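Local coordinates for PPR (Rhodospirillum centenum, PDB 1MZU), which forms the N-terminal photoactive yellow protein domain, a light-sensing PAS domain, of a sensor histidine kinase that probably transfers phosphate from ATP to a protein histidine, at residues Ile36-Tyr47 / Pro59-Phe68; Cys74-Arg83 / Ala95-Phe103. One frame throughout, in Å; residues are numbered along the deposited sequence.

Contact 1 of 2, residues Ile36-Tyr47 / Pro59-Phe68. With HC4 (4'-hydroxycinnamic acid), chain D.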
loop_
_atom_site.group_PDB
_atom_site.type_symbol
_atom_site.label_atom_id
_atom_site.label_comp_id
_atom_site.label_asym_id
_atom_site.label_seq_id
_atom_site.Cartn_x
_atom_site.Cartn_y
_atom_site.Cartn_z
ATOM N N ILE A 36 -3.127 -3.072 1.295
ATOM C CA ILE A 36 -1.775 -3.513 1.669
ATOM C C ILE A 36 -1.435 -3.091 3.100
ATOM O O ILE A 36 -1.611 -1.924 3.454
ATOM C CB ILE A 36 -0.673 -2.880 0.742
ATOM C CG1 ILE A 36 -0.991 -3.137 -0.730
ATOM C CG2 ILE A 36 0.714 -3.453 1.090
ATOM C CD1 ILE A 36 -0.500 -2.076 -1.687
ATOM N N GLN A 37 -0.933 -4.032 3.904
ATOM C CA GLN A 37 -0.502 -3.746 5.274
ATOM C C GLN A 37 1.004 -3.800 5.329
ATOM O O GLN A 37 1.609 -4.783 4.919
ATOM C CB GLN A 37 -1.064 -4.743 6.287
ATOM C CG GLN A 37 -0.838 -4.355 7.745
ATOM C CD GLN A 37 -1.370 -5.397 8.715
ATOM O OE1 GLN A 37 -2.375 -5.178 9.387
ATOM N NE2 GLN A 37 -0.693 -6.533 8.796
ATOM N N VAL A 38 1.593 -2.744 5.872
ATOM C CA VAL A 38 3.034 -2.624 6.002
ATOM C C VAL A 38 3.402 -2.267 7.431
ATOM O O VAL A 38 2.537 -1.911 8.227
ATOM C CB VAL A 38 3.622 -1.502 5.075
ATOM C CG1 VAL A 38 3.592 -1.927 3.602
ATOM C CG2 VAL A 38 2.849 -0.182 5.263
ATOM N N ASP A 39 4.684 -2.395 7.765
ATOM C CA ASP A 39 5.136 -1.972 9.075
ATOM C C ASP A 39 5.814 -0.621 8.908
ATOM O O ASP A 39 5.806 -0.071 7.796
ATOM C CB ASP A 39 5.992 -3.014 9.820
ATOM C CG ASP A 39 7.218 -3.466 9.058
ATOM O OD1 ASP A 39 7.535 -4.668 9.179
ATOM O OD2 ASP A 39 7.898 -2.651 8.382
ATOM N N GLY A 40 6.408 -0.119 9.985
ATOM C CA GLY A 40 7.077 1.173 9.978
ATOM C C GLY A 40 8.269 1.347 9.057
ATOM O O GLY A 40 8.585 2.474 8.671
ATOM N N SER A 41 8.937 0.246 8.709
ATOM C CA SER A 41 10.083 0.315 7.806
ATOM C C SER A 41 9.696 0.030 6.354
ATOM O O SER A 41 10.551 0.065 5.460
ATOM C CB SER A 41 11.259 -0.566 8.289
ATOM O OG SER A 41 10.933 -1.944 8.339
ATOM N N GLY A 42 8.404 -0.226 6.133
ATOM C CA GLY A 42 7.882 -0.478 4.796
ATOM C C GLY A 42 7.669 -1.904 4.338
ATOM O O GLY A 42 7.224 -2.112 3.211
ATOM N N VAL A 43 7.986 -2.872 5.199
ATOM C CA VAL A 43 7.847 -4.305 4.904
ATOM C C VAL A 43 6.378 -4.763 4.861
ATOM O O VAL A 43 5.608 -4.467 5.768
ATOM C CB VAL A 43 8.711 -5.154 5.916
ATOM C CG1 VAL A 43 8.578 -6.663 5.680
ATOM C CG2 VAL A 43 10.179 -4.756 5.821
ATOM N N ILE A 44 6.002 -5.436 3.772
ATOM C CA ILE A 44 4.651 -5.955 3.539
ATOM C C ILE A 44 4.294 -7.181 4.392
ATOM O O ILE A 44 5.025 -8.173 4.424
ATOM C CB ILE A 44 4.418 -6.246 2.017
ATOM C CG1 ILE A 44 4.654 -4.953 1.227
ATOM C CG2 ILE A 44 2.984 -6.796 1.755
ATOM C CD1 ILE A 44 4.672 -5.094 -0.258
ATOM N N HIS A 45 3.166 -7.071 5.088
ATOM C CA HIS A 45 2.657 -8.134 5.940
ATOM C C HIS A 45 1.389 -8.749 5.349
ATOM O O HIS A 45 1.226 -9.969 5.382
ATOM C CB HIS A 45 2.480 -7.651 7.391
ATOM C CG HIS A 45 3.778 -7.407 8.103
ATOM N ND1 HIS A 45 4.402 -8.367 8.872
ATOM C CD2 HIS A 45 4.592 -6.327 8.126
ATOM C CE1 HIS A 45 5.544 -7.890 9.332
ATOM N NE2 HIS A 45 5.684 -6.653 8.894
ATOM N N ARG A 46 0.519 -7.918 4.761
ATOM C CA ARG A 46 -0.705 -8.400 4.111
ATOM C C ARG A 46 -0.825 -7.763 2.739
ATOM O O ARG A 46 -0.525 -6.578 2.573
ATOM C CB ARG A 46 -1.978 -8.090 4.917
ATOM C CG ARG A 46 -2.062 -8.626 6.343
ATOM C CD ARG A 46 -2.001 -10.139 6.450
ATOM N NE ARG A 46 -1.829 -10.506 7.853
ATOM C CZ ARG A 46 -0.682 -10.884 8.415
ATOM N NH1 ARG A 46 0.429 -10.982 7.698
ATOM N NH2 ARG A 46 -0.631 -11.083 9.727
ATOM N N TYR A 47 -1.327 -8.538 1.778
ATOM C CA TYR A 47 -1.480 -8.086 0.392
ATOM C C TYR A 47 -2.684 -8.827 -0.207
ATOM O O TYR A 47 -2.585 -10.035 -0.470
ATOM C CB TYR A 47 -0.183 -8.442 -0.378
ATOM C CG TYR A 47 0.012 -7.763 -1.714
ATOM C CD1 TYR A 47 0.629 -6.500 -1.794
ATOM C CD2 TYR A 47 -0.411 -8.375 -2.912
ATOM C CE1 TYR A 47 0.820 -5.853 -3.056
ATOM C CE2 TYR A 47 -0.231 -7.752 -4.164
ATOM C CZ TYR A 47 0.379 -6.494 -4.230
ATOM O OH TYR A 47 0.490 -5.886 -5.456
ATOM N N PRO A 59 0.781 -12.384 -4.286
ATOM C CA PRO A 59 0.948 -12.072 -2.855
ATOM C C PRO A 59 2.065 -12.779 -2.092
ATOM O O PRO A 59 2.657 -12.186 -1.211
ATOM C CB PRO A 59 -0.418 -12.434 -2.272
ATOM C CG PRO A 59 -1.335 -12.094 -3.370
ATOM C CD PRO A 59 -0.639 -12.681 -4.567
ATOM N N GLU A 60 2.378 -14.019 -2.465
ATOM C CA GLU A 60 3.398 -14.797 -1.759
ATOM C C GLU A 60 4.876 -14.425 -1.914
ATOM O O GLU A 60 5.670 -14.646 -0.999
ATOM C CB GLU A 60 3.161 -16.296 -1.963
ATOM C CG GLU A 60 1.912 -16.817 -1.241
ATOM C CD GLU A 60 0.595 -16.480 -1.951
ATOM O OE1 GLU A 60 -0.250 -15.784 -1.343
ATOM O OE2 GLU A 60 0.388 -16.945 -3.096
ATOM N N ARG A 61 5.239 -13.848 -3.054
ATOM C CA ARG A 61 6.621 -13.411 -3.297
ATOM C C ARG A 61 6.813 -11.951 -2.867
ATOM O O ARG A 61 7.934 -11.501 -2.623
ATOM C CB ARG A 61 7.016 -13.601 -4.775
ATOM C CG ARG A 61 6.059 -12.984 -5.788
ATOM C CD ARG A 61 6.449 -13.364 -7.219
ATOM N NE ARG A 61 5.500 -12.835 -8.205
ATOM C CZ ARG A 61 5.542 -11.610 -8.732
ATOM N NH1 ARG A 61 6.497 -10.753 -8.386
ATOM N NH2 ARG A 61 4.609 -11.231 -9.594
ATOM N N VAL A 62 5.689 -11.252 -2.716
ATOM C CA VAL A 62 5.641 -9.843 -2.323
ATOM C C VAL A 62 5.648 -9.639 -0.790
ATOM O O VAL A 62 6.221 -8.664 -0.308
ATOM C CB VAL A 62 4.436 -9.150 -3.056
ATOM C CG1 VAL A 62 4.116 -7.803 -2.495
ATOM C CG2 VAL A 62 4.784 -8.975 -4.519
ATOM N N ILE A 63 5.055 -10.575 -0.039
ATOM C CA ILE A 63 5.013 -10.511 1.429
ATOM C C ILE A 63 6.403 -10.803 2.007
ATOM O O ILE A 63 7.040 -11.807 1.661
ATOM C CB ILE A 63 3.923 -11.468 2.024
ATOM C CG1 ILE A 63 2.532 -10.965 1.626
ATOM C CG2 ILE A 63 3.997 -11.514 3.558
ATOM C CD1 ILE A 63 1.403 -11.979 1.799
ATOM N N GLY A 64 6.864 -9.891 2.863
ATOM C CA GLY A 64 8.178 -10.009 3.469
ATOM C C GLY A 64 9.154 -9.019 2.856
ATOM O O GLY A 64 10.209 -8.741 3.426
ATOM N N ARG A 65 8.784 -8.467 1.703
ATOM C CA ARG A 65 9.600 -7.483 0.999
ATOM C C ARG A 65 9.129 -6.057 1.295
ATOM O O ARG A 65 7.981 -5.849 1.694
ATOM C CB ARG A 65 9.548 -7.745 -0.511
ATOM C CG ARG A 65 10.737 -8.503 -1.110
ATOM C CD ARG A 65 10.892 -9.932 -0.588
ATOM N NE ARG A 65 11.844 -10.704 -1.393
ATOM C CZ ARG A 65 13.169 -10.683 -1.248
ATOM N NH1 ARG A 65 13.740 -9.927 -0.315
ATOM N NH2 ARG A 65 13.929 -11.421 -2.050
ATOM N N ASN A 66 10.024 -5.089 1.101
ATOM C CA ASN A 66 9.725 -3.677 1.333
ATOM C C ASN A 66 8.936 -3.058 0.169
ATOM O O ASN A 66 9.364 -3.130 -0.990
ATOM C CB ASN A 66 11.024 -2.896 1.578
ATOM C CG ASN A 66 10.789 -1.515 2.208
ATOM O OD1 ASN A 66 10.267 -0.593 1.572
ATOM N ND2 ASN A 66 11.217 -1.362 3.452
ATOM N N PHE A 67 7.794 -2.446 0.505
ATOM C CA PHE A 67 6.899 -1.791 -0.459
ATOM C C PHE A 67 7.560 -0.633 -1.205
ATOM O O PHE A 67 7.463 -0.560 -2.417
ATOM C CB PHE A 67 5.606 -1.293 0.249
ATOM C CG PHE A 67 4.562 -0.705 -0.683
ATOM C CD1 PHE A 67 3.850 -1.524 -1.577
ATOM C CD2 PHE A 67 4.299 0.670 -0.684
ATOM C CE1 PHE A 67 2.884 -0.977 -2.471
ATOM C CE2 PHE A 67 3.330 1.244 -1.578
ATOM C CZ PHE A 67 2.626 0.411 -2.469
ATOM N N PHE A 68 8.248 0.237 -0.474
ATOM C CA PHE A 68 8.871 1.419 -1.070
ATOM C C PHE A 68 10.217 1.243 -1.759
ATOM O O PHE A 68 10.445 1.820 -2.829
ATOM C CB PHE A 68 8.936 2.559 -0.044
ATOM C CG PHE A 68 7.611 2.870 0.592
ATOM C CD1 PHE A 68 6.640 3.613 -0.108
ATOM C CD2 PHE A 68 7.300 2.372 1.873
ATOM C CE1 PHE A 68 5.350 3.862 0.455
ATOM C CE2 PHE A 68 6.015 2.604 2.455
ATOM C CZ PHE A 68 5.037 3.350 1.746
HETATM C C1 HC4 D . 5.416 1.864 -8.792
HETATM O O1 HC4 D . 6.591 1.380 -8.893
HETATM C C2 HC4 D . 4.248 1.108 -8.418
HETATM C C3 HC4 D . 4.271 -0.215 -8.291
HETATM C "C1'" HC4 D . 3.256 -1.005 -7.654
HETATM C "C2'" HC4 D . 3.432 -2.460 -7.582
HETATM C "C3'" HC4 D . 2.491 -3.247 -6.881
HETATM C "C4'" HC4 D . 1.417 -2.613 -6.193
HETATM C "C5'" HC4 D . 1.253 -1.206 -6.261
HETATM C "C6'" HC4 D . 2.177 -0.434 -6.964
HETATM O "O4'" HC4 D . 0.527 -3.313 -5.522
#
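Ile44 pushes its CD1 methyl between two side chains of the 59-68 segment, 3.6 Å from Val62 CG1 and against the rim of the Phe67 ring near its plane. Isoleucine's flexible branched chain can reach both, and the backbone fixes it from both ends: Ile44 N gives an almost straight bond (178°) to Arg65 O at 2.9 Å, while Ile44 O accepts from Gly64 N at 3.0 Å. Tyr47 leaves the same strand with CG anti to the backbone N (chi1 -165°), which turns the ring toward the short helix 59-62. Val62 CG1 then makes a CH-pi contact 4.0 Å from the Tyr47 ring centroid, and Pro59 CG meets the ring at its edge. In this PAS fold the strand pair 34-39 and 44-47, with a classic beta bulge where His45 and Arg46 both face Gln37, brings Tyr47 to the chromophore pocket. There Tyr47 OH is hydrogen-bonded to HC4 O4' at 2.6 Å and also to Ser55 OG, with Glu51 as a further partner of HC4. Phe67 offers a broad apolar ring to Ile36 and HC4: its CE1 lies 3.6 Å from Ile36 CD1, and its backbone N bonds Gly42 O at 2.8 Å.

Contact 2 of 2, residues Cys74-Arg83 / Ala95-Phe103. With HC4 (4'-hydroxycinnamic acid), chain D.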
loop_
_atom_site.group_PDB
_atom_site.type_symbol
_atom_site.label_atom_id
_atom_site.label_comp_id
_atom_site.label_asym_id
_atom_site.label_seq_id
_atom_site.Cartn_x
_atom_site.Cartn_y
_atom_site.Cartn_z
ATOM N N CYS A 74 8.228 3.426 -7.639
ATOM C CA CYS A 74 7.595 4.656 -8.154
ATOM C C CYS A 74 6.919 5.492 -7.063
ATOM O O CYS A 74 6.568 6.649 -7.283
ATOM C CB CYS A 74 6.683 4.360 -9.348
ATOM S SG CYS A 74 5.067 3.590 -8.935
ATOM N N THR A 75 6.705 4.867 -5.906
ATOM C CA THR A 75 6.096 5.528 -4.757
ATOM C C THR A 75 7.149 6.220 -3.874
ATOM O O THR A 75 6.793 6.942 -2.947
ATOM C CB THR A 75 5.325 4.521 -3.863
ATOM O OG1 THR A 75 6.244 3.637 -3.204
ATOM C CG2 THR A 75 4.320 3.716 -4.682
ATOM N N ASN A 76 8.435 6.020 -4.183
ATOM C CA ASN A 76 9.534 6.590 -3.392
ATOM C C ASN A 76 9.841 8.088 -3.592
ATOM O O ASN A 76 11.000 8.513 -3.640
ATOM C CB ASN A 76 10.797 5.717 -3.533
ATOM C CG ASN A 76 11.557 5.550 -2.224
ATOM O OD1 ASN A 76 12.783 5.432 -2.222
ATOM N ND2 ASN A 76 10.838 5.527 -1.112
ATOM N N ILE A 77 8.771 8.875 -3.690
ATOM C CA ILE A 77 8.826 10.328 -3.863
ATOM C C ILE A 77 8.190 10.980 -2.604
ATOM O O ILE A 77 7.592 10.262 -1.791
ATOM C CB ILE A 77 8.069 10.766 -5.178
ATOM C CG1 ILE A 77 6.643 10.199 -5.236
ATOM C CG2 ILE A 77 8.892 10.402 -6.411
ATOM C CD1 ILE A 77 5.782 10.874 -6.294
ATOM N N PRO A 78 8.372 12.316 -2.380
ATOM C CA PRO A 78 7.762 12.932 -1.190
ATOM C C PRO A 78 6.231 12.896 -1.103
ATOM O O PRO A 78 5.679 12.911 -0.004
ATOM C CB PRO A 78 8.283 14.363 -1.245
ATOM C CG PRO A 78 9.645 14.173 -1.775
ATOM C CD PRO A 78 9.404 13.229 -2.922
ATOM N N ALA A 79 5.561 12.789 -2.250
ATOM C CA ALA A 79 4.098 12.737 -2.296
ATOM C C ALA A 79 3.522 11.423 -1.764
ATOM O O ALA A 79 2.371 11.384 -1.344
ATOM C CB ALA A 79 3.604 12.973 -3.722
ATOM N N PHE A 80 4.325 10.360 -1.772
ATOM C CA PHE A 80 3.869 9.052 -1.296
ATOM C C PHE A 80 4.686 8.525 -0.112
ATOM O O PHE A 80 4.134 8.412 0.977
ATOM C CB PHE A 80 3.835 8.033 -2.461
ATOM C CG PHE A 80 2.821 6.887 -2.300
ATOM C CD1 PHE A 80 2.723 6.118 -1.112
ATOM C CD2 PHE A 80 2.031 6.509 -3.398
ATOM C CE1 PHE A 80 1.860 4.983 -1.024
ATOM C CE2 PHE A 80 1.161 5.374 -3.330
ATOM C CZ PHE A 80 1.082 4.609 -2.132
ATOM N N SER A 81 5.961 8.166 -0.324
ATOM C CA SER A 81 6.802 7.626 0.760
ATOM C C SER A 81 7.137 8.652 1.814
ATOM O O SER A 81 7.244 8.314 2.990
ATOM C CB SER A 81 8.099 6.970 0.242
ATOM O OG SER A 81 8.998 7.915 -0.303
ATOM N N GLY A 82 7.252 9.914 1.384
ATOM C CA GLY A 82 7.535 11.018 2.296
ATOM C C GLY A 82 6.355 11.196 3.240
ATOM O O GLY A 82 6.545 11.331 4.446
ATOM N N ARG A 83 5.140 11.106 2.687
ATOM C CA ARG A 83 3.885 11.210 3.451
ATOM C C ARG A 83 3.769 10.051 4.449
ATOM O O ARG A 83 3.292 10.231 5.570
ATOM C CB ARG A 83 2.689 11.191 2.506
ATOM C CG ARG A 83 1.889 12.468 2.506
ATOM C CD ARG A 83 0.979 12.508 1.321
ATOM N NE ARG A 83 0.117 13.679 1.274
ATOM C CZ ARG A 83 -0.307 14.242 0.144
ATOM N NH1 ARG A 83 0.070 13.756 -1.039
ATOM N NH2 ARG A 83 -1.180 15.236 0.191
ATOM N N ALA A 95 -3.686 10.127 5.314
ATOM C CA ALA A 95 -3.505 10.820 4.050
ATOM C C ALA A 95 -4.448 10.297 2.987
ATOM O O ALA A 95 -4.787 9.111 2.969
ATOM C CB ALA A 95 -2.062 10.688 3.583
ATOM N N ARG A 96 -4.838 11.200 2.089
ATOM C CA ARG A 96 -5.729 10.909 0.970
ATOM C C ARG A 96 -5.204 11.772 -0.170
ATOM O O ARG A 96 -5.061 12.996 -0.012
ATOM C CB ARG A 96 -7.171 11.288 1.333
ATOM C CG ARG A 96 -8.234 10.939 0.274
ATOM C CD ARG A 96 -9.670 11.086 0.802
ATOM N NE ARG A 96 -9.951 12.409 1.371
ATOM C CZ ARG A 96 -10.389 12.624 2.613
ATOM N NH1 ARG A 96 -10.610 11.608 3.438
ATOM N NH2 ARG A 96 -10.558 13.866 3.052
ATOM N N PHE A 97 -4.850 11.129 -1.287
ATOM C CA PHE A 97 -4.311 11.836 -2.460
ATOM C C PHE A 97 -4.449 11.029 -3.744
ATOM O O PHE A 97 -4.548 9.806 -3.700
ATOM C CB PHE A 97 -2.825 12.227 -2.248
ATOM C CG PHE A 97 -1.912 11.060 -1.911
ATOM C CD1 PHE A 97 -1.830 10.573 -0.589
ATOM C CD2 PHE A 97 -1.114 10.457 -2.906
ATOM C CE1 PHE A 97 -0.966 9.503 -0.255
ATOM C CE2 PHE A 97 -0.245 9.387 -2.589
ATOM C CZ PHE A 97 -0.169 8.910 -1.259
ATOM N N ASP A 98 -4.429 11.730 -4.879
ATOM C CA ASP A 98 -4.516 11.094 -6.194
ATOM C C ASP A 98 -3.105 10.706 -6.641
ATOM O O ASP A 98 -2.134 11.396 -6.319
ATOM C CB ASP A 98 -5.183 12.027 -7.222
ATOM C CG ASP A 98 -6.684 12.227 -6.962
ATOM O OD1 ASP A 98 -7.278 11.465 -6.161
ATOM O OD2 ASP A 98 -7.280 13.157 -7.553
ATOM N N PHE A 99 -2.992 9.581 -7.341
ATOM C CA PHE A 99 -1.702 9.068 -7.798
ATOM C C PHE A 99 -1.860 8.261 -9.078
ATOM O O PHE A 99 -2.964 7.851 -9.434
ATOM C CB PHE A 99 -1.096 8.166 -6.703
ATOM C CG PHE A 99 0.405 8.142 -6.699
ATOM C CD1 PHE A 99 1.124 9.253 -6.239
ATOM C CD2 PHE A 99 1.110 7.027 -7.198
ATOM C CE1 PHE A 99 2.531 9.266 -6.278
ATOM C CE2 PHE A 99 2.521 7.020 -7.247
ATOM C CZ PHE A 99 3.236 8.142 -6.786
ATOM N N VAL A 100 -0.737 8.032 -9.753
ATOM C CA VAL A 100 -0.709 7.265 -10.992
ATOM C C VAL A 100 0.437 6.242 -10.915
ATOM O O VAL A 100 1.582 6.596 -10.615
ATOM C CB VAL A 100 -0.633 8.211 -12.257
ATOM C CG1 VAL A 100 0.679 9.004 -12.318
ATOM C CG2 VAL A 100 -0.851 7.429 -13.537
ATOM N N PHE A 101 0.083 4.969 -11.074
ATOM C CA PHE A 101 1.038 3.866 -11.047
ATOM C C PHE A 101 1.622 3.598 -12.435
ATOM O O PHE A 101 0.886 3.276 -13.381
ATOM C CB PHE A 101 0.386 2.600 -10.475
ATOM C CG PHE A 101 0.290 2.587 -8.972
ATOM C CD1 PHE A 101 1.230 3.286 -8.189
ATOM C CD2 PHE A 101 -0.742 1.876 -8.322
ATOM C CE1 PHE A 101 1.154 3.290 -6.777
ATOM C CE2 PHE A 101 -0.834 1.868 -6.899
ATOM C CZ PHE A 101 0.126 2.587 -6.127
ATOM N N ASP A 102 2.947 3.751 -12.541
ATOM C CA ASP A 102 3.692 3.565 -13.793
ATOM C C ASP A 102 4.155 2.122 -14.020
ATOM O O ASP A 102 5.325 1.770 -13.781
ATOM C CB ASP A 102 4.891 4.525 -13.839
ATOM C CG ASP A 102 5.412 4.749 -15.247
ATOM O OD1 ASP A 102 4.596 5.089 -16.140
ATOM O OD2 ASP A 102 6.637 4.593 -15.454
ATOM N N PHE A 103 3.227 1.305 -14.513
ATOM C CA PHE A 103 3.483 -0.103 -14.804
ATOM C C PHE A 103 4.149 -0.269 -16.164
ATOM O O PHE A 103 4.360 0.712 -16.872
ATOM C CB PHE A 103 2.173 -0.902 -14.738
ATOM C CG PHE A 103 1.573 -0.992 -13.354
ATOM C CD1 PHE A 103 0.192 -1.223 -13.183
ATOM C CD2 PHE A 103 2.384 -0.867 -12.207
ATOM C CE1 PHE A 103 -0.375 -1.331 -11.872
ATOM C CE2 PHE A 103 1.841 -0.971 -10.910
ATOM C CZ PHE A 103 0.461 -1.204 -10.732
HETATM C C1 HC4 D . 5.416 1.864 -8.792
HETATM O O1 HC4 D . 6.591 1.380 -8.893
HETATM C C2 HC4 D . 4.248 1.108 -8.418
HETATM C C3 HC4 D . 4.271 -0.215 -8.291
HETATM C "C1'" HC4 D . 3.256 -1.005 -7.654
HETATM C "C2'" HC4 D . 3.432 -2.460 -7.582
HETATM C "C3'" HC4 D . 2.491 -3.247 -6.881
HETATM C "C4'" HC4 D . 1.417 -2.613 -6.193
HETATM C "C5'" HC4 D . 1.253 -1.206 -6.261
HETATM C "C6'" HC4 D . 2.177 -0.434 -6.964
HETATM O "O4'" HC4 D . 0.527 -3.313 -5.522
#
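Phe97 and Arg83 lie flat against each other, ring and guanidinium planes only 11° apart and their centres 4.6 Å apart. From the strand, Phe97 sends its CB to within 3.5 Å of Arg83 NH1. A chi1 of 56° puts CG between the backbone N and the carbonyl carbon, where it too comes close to NH1. Further out, CD1 and CE1 run beside Arg83 CD; on the other branch CD2 nears Ala79 O and CE2 sits 3.5 Å from Ala79 O, which lies over a ring face and receives a weak bond from NH1. At the tip, CZ of Phe97 points into the face of Phe80, 3.8 Å from Phe80 CG, a T-shaped pair with planes at 85°. Phenylalanine suits the place because a flat ring offers a face to the guanidinium and an edge to Phe80. Phe80 in turn directs its own edge at Phe99: its CD2 stands over the centre of the Phe99 ring, whose CE1 lies 3.6 Å from Ile77 CD1. An alanine in place of Phe97 would probably leave the Arg83 guanidinium without its platform and one face of Phe80 without its partner. Beyond this aromatic cluster, Cys74 SG is joined to HC4 C1 by a 1.8 Å covalent bond, Cys74 N donates a hydrogen bond to HC4 O1, and Phe101 lays its face on HC4 C6'. Phe97 reaches from strand 94-102 toward helix 78-89, touching Ile112 of strand 107-116.

Both contacts are partly buried and reach the same antiparallel sheet, but at its two outermost strands, 44-47 with its neighbour 34-39 for contact 1 and 94-102 for contact 2, on opposite sides of the chain's centre. Contact 1 combines backbone hydrogen bonds with aliphatic and aromatic packing; contact 2 has no hydrogen bond between its segments and relies on edge-to-face rings and a guanidinium stacked on one of them, with that arginine at the exposed end. They share HC4: the first meets its phenolic oxygen, the second its thioester end and, through Phe101 and Phe103, its ring. Phe68 joins them directly, its CE1 3.8 Å from Phe80 CD1, where helices 67-71 and 78-89 follow one another in the chain.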